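Side-chain contacts in salicylate 5-hydroxylase, large oxygenase component (Ralstonia sp., PDB 7C8Z), which catalyses the 5-hydroxylation of salicylate to gentisate as the oxygenase component of a multicomponent enzyme, using a [2Fe-2S] cluster and an iron ion: residues D53-K56 with R57-R61; T427-R430 with G431-Y435; L233-E236 with N237-P241; W395-E398 with G399-Q402. All coordinates share one frame; numbering follows the deposited sequence.

Contact 1: D53-K56 with R57-R61; sequences DLYK and RELER
D53 and R57 open a run of four consecutive i-to-i+4 backbone hydrogen bonds in helix 52-63: R57 N reaches D53 O at 3.0 Å, and the amides of E58, L59 and E60 bond in turn to the carbonyls of L54, Y55 and K56. One turn apart on this frame, Y55 and L59 illustrate how a helix builds an aromatic-aliphatic pair. L59 CG lies over one ring face, 4.2 Å from the Y55 ring centroid and 24° off the normal, a CH-pi contact, while L59 CD1 comes within 3.7 Å of Y55 CE2. Y55 CG stands anti to the backbone N (chi1 168°), which carries the ring along the helix toward L59. E58 meets the same tyrosine obliquely, E58 OE1 lying 3.8 Å from Y55 CD1. On another side, L54 and R57 run alongside each other, and L54 CD2 sits 3.5 Å above the R57 guanidinium plane, toward its rim. The polar ends find other partners: R57 NH1 forms a salt bridge with E442 and E58 OE2 with K232, E58 OE1 accepts W231 NE1, Y55 OH bonds to E90, and E60 takes the backbone amides of V29 and F30 of the second subunit. L54 packs on W436 and M440 of helix 427-440, while Y55 and L59 rest on P346 of strand 338-346.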
# COMPACT_ATOMS: atom_id res chain seq x y z
N ASP A 53 -9.21 -21.04 3.58
CA ASP A 53 -9.36 -22.15 4.52
C ASP A 53 -8.45 -23.30 4.13
O ASP A 53 -7.80 -23.92 4.98
CB ASP A 53 -10.82 -22.59 4.58
CG ASP A 53 -11.38 -22.96 3.22
OD1 ASP A 53 -11.06 -22.26 2.24
OD2 ASP A 53 -12.13 -23.94 3.14
N LEU A 54 -8.38 -23.60 2.83
CA LEU A 54 -7.42 -24.58 2.34
C LEU A 54 -6.00 -24.17 2.67
O LEU A 54 -5.17 -25.02 3.02
CB LEU A 54 -7.59 -24.77 0.83
CG LEU A 54 -8.81 -25.58 0.39
CD1 LEU A 54 -8.80 -25.84 -1.10
CD2 LEU A 54 -8.90 -26.89 1.17
N TYR A 55 -5.68 -22.87 2.59
CA TYR A 55 -4.32 -22.43 2.88
C TYR A 55 -3.96 -22.61 4.35
O TYR A 55 -2.85 -23.03 4.68
CB TYR A 55 -4.13 -20.97 2.47
CG TYR A 55 -2.84 -20.38 3.00
CD1 TYR A 55 -1.62 -20.73 2.44
CD2 TYR A 55 -2.84 -19.47 4.05
CE1 TYR A 55 -0.44 -20.20 2.91
CE2 TYR A 55 -1.66 -18.94 4.54
CZ TYR A 55 -0.46 -19.30 3.96
OH TYR A 55 0.71 -18.78 4.43
N LYS A 56 -4.90 -22.31 5.25
CA LYS A 56 -4.65 -22.51 6.67
C LYS A 56 -4.53 -23.99 6.99
O LYS A 56 -3.72 -24.39 7.85
CB LYS A 56 -5.76 -21.87 7.51
CG LYS A 56 -5.67 -20.36 7.50
CD LYS A 56 -6.91 -19.72 8.07
CE LYS A 56 -7.04 -20.03 9.53
NZ LYS A 56 -8.45 -20.21 9.92
N ARG A 57 -5.34 -24.84 6.34
CA ARG A 57 -5.16 -26.27 6.52
C ARG A 57 -3.80 -26.72 6.00
O ARG A 57 -3.17 -27.63 6.56
CB ARG A 57 -6.28 -27.04 5.84
CG ARG A 57 -6.33 -28.50 6.24
CD ARG A 57 -7.26 -29.30 5.34
NE ARG A 57 -8.56 -28.67 5.23
CZ ARG A 57 -9.46 -28.96 4.30
NH1 ARG A 57 -9.20 -29.88 3.39
NH2 ARG A 57 -10.62 -28.33 4.28
N GLU A 58 -3.33 -26.10 4.91
CA GLU A 58 -2.00 -26.39 4.40
C GLU A 58 -0.94 -26.03 5.43
O GLU A 58 0.03 -26.78 5.62
CB GLU A 58 -1.75 -25.63 3.10
CG GLU A 58 -2.51 -26.16 1.91
CD GLU A 58 -2.33 -25.30 0.68
OE1 GLU A 58 -2.29 -24.06 0.82
OE2 GLU A 58 -2.24 -25.88 -0.42
N LEU A 59 -1.08 -24.88 6.08
CA LEU A 59 -0.14 -24.52 7.14
C LEU A 59 -0.18 -25.54 8.27
O LEU A 59 0.87 -25.95 8.77
CB LEU A 59 -0.46 -23.12 7.67
CG LEU A 59 -0.15 -21.89 6.82
CD1 LEU A 59 -0.54 -20.63 7.58
CD2 LEU A 59 1.32 -21.85 6.41
N GLU A 60 -1.38 -25.97 8.66
CA GLU A 60 -1.50 -26.90 9.78
C GLU A 60 -0.88 -28.27 9.46
O GLU A 60 -0.21 -28.87 10.30
CB GLU A 60 -2.96 -27.07 10.18
CG GLU A 60 -3.62 -25.79 10.70
CD GLU A 60 -3.51 -25.64 12.21
OE1 GLU A 60 -2.46 -25.99 12.78
OE2 GLU A 60 -4.48 -25.16 12.84
N ARG A 61 -1.10 -28.77 8.23
CA ARG A 61 -0.81 -30.16 7.92
C ARG A 61 0.44 -30.38 7.07
O ARG A 61 0.92 -31.52 7.01
CB ARG A 61 -2.01 -30.79 7.19
CG ARG A 61 -3.28 -30.82 8.03
CD ARG A 61 -4.36 -31.63 7.36
NE ARG A 61 -5.59 -31.67 8.15
CZ ARG A 61 -6.72 -32.23 7.73
NH1 ARG A 61 -6.78 -32.80 6.54
NH2 ARG A 61 -7.80 -32.21 8.51

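Contact 2: T427-R430 with G431-Y435; sequences TLIR and GMYDY
I429 and Y433 make the main side-chain contact here, and the carbonyl of I429 also holds the amide of the tyrosine. Y433 N donates to I429 O at 2.9 Å with an N-H...O angle of 156°; Y433 CD2 approaches the same oxygen to 3.2 Å, so that I429 O lies at the ring edge. A chi1 of -50° sets I429 CG1 beside the backbone N and leaves the methyl CG2 to face the tyrosine. I429 CG2 packs against the ring edge, in the ring plane and 3.7 Å from Y433 CD2, the two side chains pointing the same way. I429 also touches R113 of the third subunit.

The remaining amides follow the same pattern: G431 N donates to T427 O, M432 N to L428 O and D434 N to R430 O, each bond 2.9 Å long. R430 O has a second partner in S41 OG. One face of the R430 guanidinium lies toward T427, and the group is held by carbonyls: NH1 bonds to M412 O and NH2 to E416 O. T427 OG1 pairs with G418 N and E416 O, Y433 OH probably with E236 OE2, and D434 OD2 forms a salt bridge with K438. In this buried contact these polar ends thus find their partners outside the two segments.

Helix 427-440 is the C-terminal helix of the ring-hydroxylating oxygenase catalytic domain; it packs on helix 232-238, with the I429 side chain about 11 Å from the mononuclear iron.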
# COMPACT_ATOMS: atom_id res chain seq x y z
N THR A 427 4.44 -35.62 -14.33
CA THR A 427 4.18 -36.63 -13.31
C THR A 427 4.55 -36.14 -11.92
O THR A 427 3.93 -36.58 -10.93
CB THR A 427 4.93 -37.92 -13.64
OG1 THR A 427 4.67 -38.90 -12.63
CG2 THR A 427 6.42 -37.67 -13.73
N LEU A 428 5.52 -35.24 -11.80
CA LEU A 428 5.88 -34.74 -10.47
C LEU A 428 4.76 -33.90 -9.88
O LEU A 428 4.48 -33.98 -8.68
CB LEU A 428 7.18 -33.93 -10.54
CG LEU A 428 8.42 -34.64 -11.08
CD1 LEU A 428 9.65 -33.77 -10.91
CD2 LEU A 428 8.60 -35.96 -10.37
N ILE A 429 4.08 -33.11 -10.71
CA ILE A 429 2.95 -32.33 -10.23
C ILE A 429 1.77 -33.24 -9.90
O ILE A 429 1.06 -33.03 -8.91
CB ILE A 429 2.58 -31.25 -11.26
CG1 ILE A 429 3.83 -30.48 -11.67
CG2 ILE A 429 1.52 -30.31 -10.69
CD1 ILE A 429 3.59 -29.42 -12.72
N ARG A 430 1.55 -34.27 -10.72
CA ARG A 430 0.47 -35.21 -10.44
C ARG A 430 0.72 -35.94 -9.13
O ARG A 430 -0.21 -36.16 -8.34
CB ARG A 430 0.33 -36.20 -11.60
CG ARG A 430 -0.35 -35.58 -12.81
CD ARG A 430 -0.60 -36.55 -13.95
NE ARG A 430 0.56 -37.36 -14.31
CZ ARG A 430 1.31 -37.15 -15.38
NH1 ARG A 430 1.03 -36.13 -16.19
NH2 ARG A 430 2.34 -37.94 -15.64
N GLY A 431 1.98 -36.30 -8.85
CA GLY A 431 2.29 -36.91 -7.57
C GLY A 431 2.16 -35.94 -6.42
O GLY A 431 1.66 -36.30 -5.34
N MET A 432 2.62 -34.71 -6.62
CA MET A 432 2.45 -33.67 -5.62
C MET A 432 0.99 -33.55 -5.21
O MET A 432 0.66 -33.54 -4.03
CB MET A 432 2.97 -32.33 -6.16
CG MET A 432 2.70 -31.13 -5.26
SD MET A 432 3.51 -29.63 -5.86
CE MET A 432 2.34 -28.39 -5.32
N TYR A 433 0.09 -33.51 -6.19
CA TYR A 433 -1.31 -33.31 -5.85
C TYR A 433 -2.01 -34.59 -5.42
O TYR A 433 -3.01 -34.50 -4.70
CB TYR A 433 -2.02 -32.62 -7.01
CG TYR A 433 -1.72 -31.14 -6.97
CD1 TYR A 433 -2.37 -30.31 -6.07
CD2 TYR A 433 -0.75 -30.59 -7.79
CE1 TYR A 433 -2.09 -28.96 -6.00
CE2 TYR A 433 -0.45 -29.24 -7.73
CZ TYR A 433 -1.13 -28.43 -6.84
OH TYR A 433 -0.84 -27.09 -6.77
N ASP A 434 -1.50 -35.76 -5.78
CA ASP A 434 -1.92 -36.98 -5.11
C ASP A 434 -1.66 -36.88 -3.61
O ASP A 434 -2.56 -37.08 -2.78
CB ASP A 434 -1.20 -38.19 -5.72
CG ASP A 434 -1.51 -39.49 -5.00
OD1 ASP A 434 -2.59 -40.07 -5.25
OD2 ASP A 434 -0.66 -39.94 -4.20
N TYR A 435 -0.42 -36.54 -3.24
CA TYR A 435 -0.08 -36.34 -1.84
C TYR A 435 -0.93 -35.25 -1.21
O TYR A 435 -1.34 -35.36 -0.05
CB TYR A 435 1.41 -36.01 -1.71
CG TYR A 435 1.90 -35.85 -0.29
CD1 TYR A 435 2.21 -36.96 0.48
CD2 TYR A 435 2.05 -34.59 0.28
CE1 TYR A 435 2.66 -36.82 1.77
CE2 TYR A 435 2.50 -34.45 1.58
CZ TYR A 435 2.81 -35.57 2.32
OH TYR A 435 3.26 -35.46 3.62

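Contact 3: L233-E236 with N237-P241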
# COMPACT_ATOMS: atom_id res chain seq x y z
N LEU A 233 2.55 -23.11 -6.41
CA LEU A 233 3.01 -22.85 -7.77
C LEU A 233 4.53 -22.85 -7.87
O LEU A 233 5.08 -23.15 -8.94
CB LEU A 233 2.46 -21.51 -8.26
CG LEU A 233 0.99 -21.52 -8.66
CD1 LEU A 233 0.55 -20.12 -9.05
CD2 LEU A 233 0.76 -22.51 -9.78
N MET A 234 5.23 -22.53 -6.78
CA MET A 234 6.69 -22.60 -6.82
C MET A 234 7.16 -24.05 -6.84
O MET A 234 8.01 -24.42 -7.66
CB MET A 234 7.29 -21.85 -5.64
CG MET A 234 8.81 -21.81 -5.64
SD MET A 234 9.51 -21.49 -7.28
CE MET A 234 9.37 -19.71 -7.40
N GLN A 235 6.59 -24.88 -5.97
CA GLN A 235 6.92 -26.30 -5.99
C GLN A 235 6.65 -26.90 -7.36
O GLN A 235 7.53 -27.50 -7.98
CB GLN A 235 6.14 -27.03 -4.90
CG GLN A 235 6.71 -26.81 -3.51
CD GLN A 235 7.99 -27.59 -3.27
OE1 GLN A 235 8.33 -28.49 -4.04
NE2 GLN A 235 8.71 -27.24 -2.21
N GLU A 236 5.43 -26.69 -7.87
CA GLU A 236 5.10 -27.08 -9.24
C GLU A 236 6.18 -26.64 -10.21
O GLU A 236 6.65 -27.44 -11.04
CB GLU A 236 3.76 -26.47 -9.65
CG GLU A 236 2.55 -27.00 -8.94
CD GLU A 236 1.27 -26.40 -9.48
OE1 GLU A 236 1.28 -25.90 -10.62
OE2 GLU A 236 0.26 -26.43 -8.76
N ASN A 237 6.63 -25.39 -10.09
CA ASN A 237 7.55 -24.85 -11.09
C ASN A 237 8.86 -25.62 -11.11
O ASN A 237 9.47 -25.78 -12.17
CB ASN A 237 7.79 -23.36 -10.83
CG ASN A 237 8.55 -22.69 -11.96
OD1 ASN A 237 7.96 -22.31 -12.97
ND2 ASN A 237 9.85 -22.55 -11.80
N ILE A 238 9.29 -26.15 -9.96
CA ILE A 238 10.50 -26.95 -9.92
C ILE A 238 10.18 -28.44 -9.97
O ILE A 238 11.10 -29.27 -9.96
CB ILE A 238 11.35 -26.58 -8.69
CG1 ILE A 238 11.40 -25.06 -8.56
CG2 ILE A 238 12.79 -27.07 -8.83
CD1 ILE A 238 12.07 -24.38 -9.74
N LYS A 239 8.90 -28.79 -10.05
CA LYS A 239 8.47 -30.11 -10.47
C LYS A 239 7.99 -30.12 -11.92
O LYS A 239 7.36 -31.09 -12.35
CB LYS A 239 7.36 -30.62 -9.53
CG LYS A 239 7.81 -30.76 -8.08
CD LYS A 239 6.62 -30.97 -7.14
CE LYS A 239 7.07 -31.08 -5.68
NZ LYS A 239 8.15 -32.08 -5.46
N ASP A 240 8.28 -29.06 -12.67
CA ASP A 240 7.87 -28.91 -14.06
C ASP A 240 9.09 -29.08 -14.95
O ASP A 240 9.90 -28.15 -15.09
CB ASP A 240 7.24 -27.52 -14.27
CG ASP A 240 6.54 -27.38 -15.61
OD1 ASP A 240 6.83 -28.17 -16.54
OD2 ASP A 240 5.69 -26.47 -15.73
N PRO A 241 9.26 -30.23 -15.60
CA PRO A 241 10.53 -30.51 -16.28
C PRO A 241 10.61 -30.02 -17.72
O PRO A 241 11.72 -29.87 -18.25
CB PRO A 241 10.62 -32.05 -16.22
CG PRO A 241 9.24 -32.54 -15.79
CD PRO A 241 8.32 -31.36 -15.69
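M234 and I238 lie one turn apart on helix 232-238, after which the chain of this Rieske oxygenase catalytic domain runs on to the iron ligand H243.

Backbone bonds show the helix loosening. N237 N bonds to L233 O at 3.0 Å, from above the carbonyl plane, and I238 N reaches M234 O at 3.1 Å. Thereafter the bonds weaken and divide: I238 N makes a second, weak bond to Q235 O, and K239 N is split between Q235 O and E236 O, both weak, the latter with an N-H...O angle of only 126°. K239 is the first residue to leave helical backbone angles, a worked case of a helix ending through shared, bent bonds.

Two polar side chains, N237 and D240, lie at the metal site. N237 comes within about 3 Å of the iron by its side chain, and N237 ND2 makes a weak bond to the iron ligand D389. D240 O accepts H243 ND1, while across the subunit boundary D240 OD2 forms a salt bridge with R113 and a hydrogen bond with H133, a cluster ligand, of the third subunit. This aspartate bridge between the two metal centres is consistent with electron transfer between subunits, as in related Rieske oxygenases.

Apolar packing is lighter: M234 SD stands 4.2 Å from I238 CG1.

The aliphatic chain of K239 packs instead on polar atoms of Q235, with K239 CG 3.3 Å from Q235 O. Beyond it, a bend at chi4 (-51°) sends K239 NZ to T325 OG1 and R272 O, while Q235 OE1 meets K239 CE at 3.3 Å.

Contact 4: W395-E398 with G399-Q402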
# COMPACT_ATOMS: atom_id res chain seq x y z
N TRP A 395 1.14 -14.58 -12.75
CA TRP A 395 0.08 -14.55 -13.76
C TRP A 395 -0.84 -15.75 -13.64
O TRP A 395 -2.06 -15.64 -13.85
CB TRP A 395 0.70 -14.46 -15.16
CG TRP A 395 1.67 -13.31 -15.31
CD1 TRP A 395 1.78 -12.22 -14.50
CD2 TRP A 395 2.67 -13.16 -16.33
NE1 TRP A 395 2.79 -11.40 -14.95
CE2 TRP A 395 3.35 -11.96 -16.07
CE3 TRP A 395 3.06 -13.93 -17.43
CZ2 TRP A 395 4.39 -11.49 -16.87
CZ3 TRP A 395 4.09 -13.47 -18.23
CH2 TRP A 395 4.75 -12.26 -17.95
N SER A 396 -0.29 -16.91 -13.28
CA SER A 396 -1.12 -18.08 -13.03
C SER A 396 -2.06 -17.85 -11.85
O SER A 396 -3.23 -18.24 -11.89
CB SER A 396 -0.24 -19.30 -12.78
OG SER A 396 0.63 -19.50 -13.88
N GLN A 397 -1.56 -17.22 -10.79
CA GLN A 397 -2.43 -16.90 -9.66
C GLN A 397 -3.56 -15.98 -10.08
O GLN A 397 -4.71 -16.15 -9.65
CB GLN A 397 -1.63 -16.28 -8.52
CG GLN A 397 -2.46 -15.97 -7.29
CD GLN A 397 -3.07 -17.21 -6.66
OE1 GLN A 397 -2.47 -18.29 -6.67
NE2 GLN A 397 -4.27 -17.06 -6.11
N GLU A 398 -3.26 -14.98 -10.92
CA GLU A 398 -4.30 -14.10 -11.42
C GLU A 398 -5.36 -14.89 -12.19
O GLU A 398 -6.57 -14.72 -11.96
CB GLU A 398 -3.70 -13.02 -12.33
CG GLU A 398 -2.59 -12.21 -11.69
CD GLU A 398 -2.06 -11.13 -12.61
OE1 GLU A 398 -1.57 -10.11 -12.10
OE2 GLU A 398 -2.14 -11.31 -13.84
N GLY A 399 -4.91 -15.78 -13.08
CA GLY A 399 -5.84 -16.61 -13.81
C GLY A 399 -6.73 -17.44 -12.90
O GLY A 399 -7.95 -17.51 -13.10
N PHE A 400 -6.14 -18.07 -11.89
CA PHE A 400 -6.92 -18.88 -10.95
C PHE A 400 -7.98 -18.04 -10.26
O PHE A 400 -9.16 -18.42 -10.22
CB PHE A 400 -6.01 -19.55 -9.92
CG PHE A 400 -4.94 -20.42 -10.52
CD1 PHE A 400 -5.17 -21.11 -11.69
CD2 PHE A 400 -3.70 -20.53 -9.90
CE1 PHE A 400 -4.19 -21.90 -12.25
CE2 PHE A 400 -2.72 -21.33 -10.45
CZ PHE A 400 -2.96 -22.01 -11.62
N GLU A 401 -7.59 -16.88 -9.72
CA GLU A 401 -8.56 -16.03 -9.04
C GLU A 401 -9.66 -15.56 -9.98
O GLU A 401 -10.76 -15.24 -9.52
CB GLU A 401 -7.87 -14.82 -8.41
CG GLU A 401 -6.76 -15.18 -7.43
CD GLU A 401 -7.29 -15.46 -6.05
OE1 GLU A 401 -8.52 -15.48 -5.87
OE2 GLU A 401 -6.47 -15.64 -5.12
N GLN A 402 -9.38 -15.52 -11.29
CA GLN A 402 -10.37 -15.03 -12.24
C GLN A 402 -11.60 -15.93 -12.31
O GLN A 402 -12.73 -15.44 -12.42
CB GLN A 402 -9.71 -14.88 -13.60
CG GLN A 402 -10.64 -14.53 -14.73
CD GLN A 402 -9.94 -13.74 -15.81
OE1 GLN A 402 -8.99 -13.01 -15.54
NE2 GLN A 402 -10.40 -13.89 -17.04
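Q397 and E401 are linked twice along one turn of helix 387-402. E401 N donates to Q397 O at 3.0 Å and nearly straight, 171°, while Q397 NE2 makes a weak bond of 2.8 Å to E401 OE2, bent to 126°. The amide and carboxylate planes stand 66° apart. With chi1 at -178° the Q397 chain sets off beside its own carbonyl carbon, before a bend at chi2 folds the amide back toward the next turn. Both groups have stronger partners beyond the segment: Q397 OE1 accepts N230 N, and E401 OE2 bonds to H349 NE2. The amides of G399 and F400 donate to the carbonyls of W395 and S396, whereas Q402 N makes weak bonds to E398 O and G399 O.

S396 O, which accepts F400 N, lies over one face of the phenyl ring, toward its rim. S396 CB also touches the ring, 4.0 Å from F400 CE2. The phenylalanine further stacks on Y49.

Outward, the helix faces the third subunit: E398 forms a salt bridge with R119 there, W395 a cation-pi contact with the same arginine, and Q402 bonds to E107. The whole belongs to the helix of the catalytic domain that bears the iron ligand D389 near its start, here serving as a subunit interface.

Overall arrangement
Each contact spans about one or two turns of a helix or its end, so no long loop is closed and none nests or crosses; along the chain they come in series as contact 1, contact 3, contact 4 and contact 2. Contact 3 is the hub. L428 of contact 2 packs on its K239, L428 CB 3.4 Å from K239 O, while its L233 meets contact 4, L233 CD2 3.7 Å from F400 CE2. Helices 387-402 and 427-440 thus both pack on helix 232-238, which lies beside the iron. Contact 1 stands apart, its nearest atoms about 6 Å from contact 2; it joins through later residues of helix 427-440 and through E58, which reaches K232 at the start of the helix of contact 3.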